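Cytoplasmic protein (Cryptococcus neoformans var. grubii serotype A, PDB 7LPO) probably hydrolyses the beta-glucosidic bond of steryl glucosides, as a sterylglucosidase of glycoside hydrolase family 5. Local coordinates at residues A[364-367]-A[373-376]. Numbering follows the deposited sequence.
Sequences GTCI and VWEI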
loop_
_atom_site.group_PDB
_atom_site.type_symbol
_atom_site.label_atom_id
_atom_site.label_comp_id
_atom_site.label_asym_id
_atom_site.label_seq_id
_atom_site.Cartn_x
_atom_site.Cartn_y
_atom_site.Cartn_z
ATOM N N GLY A 364 -12.924 -2.410 31.826
ATOM C CA GLY A 364 -13.875 -1.353 32.088
ATOM C C GLY A 364 -13.273 -0.061 32.575
ATOM O O GLY A 364 -14.012 0.820 33.017
ATOM N N THR A 365 -11.954 0.071 32.530
ATOM C CA THR A 365 -11.271 1.298 32.906
ATOM C C THR A 365 -10.049 1.420 32.006
ATOM O O THR A 365 -9.663 0.468 31.325
ATOM C CB THR A 365 -10.921 1.287 34.398
ATOM O OG1 THR A 365 -10.388 2.556 34.786
ATOM C CG2 THR A 365 -9.923 0.203 34.718
ATOM N N CYS A 366 -9.454 2.611 31.981
ATOM C CA CYS A 366 -8.350 2.871 31.066
ATOM C C CYS A 366 -7.146 2.008 31.411
ATOM O O CYS A 366 -6.664 2.015 32.551
ATOM C CB CYS A 366 -7.952 4.346 31.109
ATOM S SG CYS A 366 -6.591 4.768 30.005
ATOM N N ILE A 367 -6.645 1.277 30.409
ATOM C CA ILE A 367 -5.499 0.406 30.627
ATOM C C ILE A 367 -4.219 1.208 30.832
ATOM O O ILE A 367 -3.286 0.721 31.484
ATOM C CB ILE A 367 -5.376 -0.588 29.455
ATOM C CG1 ILE A 367 -4.446 -1.748 29.823
ATOM C CG2 ILE A 367 -4.890 0.101 28.183
ATOM C CD1 ILE A 367 -4.941 -2.574 31.024
ATOM N N VAL A 373 0.061 5.723 33.792
ATOM C CA VAL A 373 0.331 6.839 32.891
ATOM C C VAL A 373 -0.397 8.090 33.360
ATOM O O VAL A 373 0.148 9.198 33.288
ATOM C CB VAL A 373 -0.055 6.464 31.448
ATOM C CG1 VAL A 373 0.068 7.678 30.513
ATOM C CG2 VAL A 373 0.816 5.314 30.962
ATOM N N TRP A 374 -1.641 7.949 33.819
ATOM C CA TRP A 374 -2.394 9.095 34.304
ATOM C C TRP A 374 -3.330 8.661 35.420
ATOM O O TRP A 374 -3.585 7.474 35.623
ATOM C CB TRP A 374 -3.171 9.783 33.175
ATOM C CG TRP A 374 -4.263 8.995 32.527
ATOM C CD1 TRP A 374 -4.124 7.868 31.769
ATOM C CD2 TRP A 374 -5.669 9.295 32.541
ATOM N NE1 TRP A 374 -5.353 7.446 31.321
ATOM C CE2 TRP A 374 -6.316 8.306 31.776
ATOM C CE3 TRP A 374 -6.438 10.305 33.122
ATOM C CZ2 TRP A 374 -7.693 8.294 31.580
ATOM C CZ3 TRP A 374 -7.807 10.288 32.931
ATOM C CH2 TRP A 374 -8.421 9.288 32.168
ATOM N N GLU A 375 -3.850 9.655 36.133
ATOM C CA GLU A 375 -4.718 9.451 37.284
ATOM C C GLU A 375 -6.132 9.884 36.927
ATOM O O GLU A 375 -6.370 11.069 36.666
ATOM C CB GLU A 375 -4.213 10.239 38.492
ATOM C CG GLU A 375 -5.054 10.031 39.740
ATOM C CD GLU A 375 -4.506 10.767 40.946
ATOM O OE1 GLU A 375 -3.832 11.803 40.759
ATOM O OE2 GLU A 375 -4.753 10.308 42.082
ATOM N N ILE A 376 -7.070 8.934 36.961
ATOM C CA ILE A 376 -8.430 9.195 36.496
ATOM C C ILE A 376 -9.155 10.176 37.415
ATOM O O ILE A 376 -9.935 11.015 36.947
ATOM C CB ILE A 376 -9.207 7.871 36.367
ATOM C CG1 ILE A 376 -8.749 7.107 35.119
ATOM C CG2 ILE A 376 -10.703 8.136 36.322
ATOM C CD1 ILE A 376 -9.190 5.664 35.088
#
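Cys366 and Trp374, which flank the short helix 367-370, are joined by a sulfur-centred hydrogen bond in a peripheral part of the fold; the centre of the contact lies about 34 Å from the centre of the chain. The indole N-H of Trp374 points at the thiol: NE1 lies 3.2 Å from SG of Cys366, with an N-H...S angle of 157°. The sulfur sits at the edge of the indole, only 10° out of its plane, so the contact uses the N-H rather than the pi face. With SG anti to the backbone N (chi1 -180°), the side chain of Cys366 extends toward this edge, and its CB comes within 4.0 Å of Trp374 CZ2. Ile376 adds an apolar layer, its CG1 lying 3.7 Å above one face of the indole, toward the rim. From there its CD1 extends to the hydroxyl of Thr365, 3.3 Å from OG1. Met303 and Ile300 of helix 299-306 also touch Trp374, placing the indole against that helix. Cys366 occupies the N-cap of helix 367-370, where its sulfur also caps a backbone N. Thiol N-capping and an edge-on sulfur-aromatic contact thus meet at the sulfur of the buried Cys366, linking this helix start to the two-stranded antiparallel hairpin 374-375/380-381.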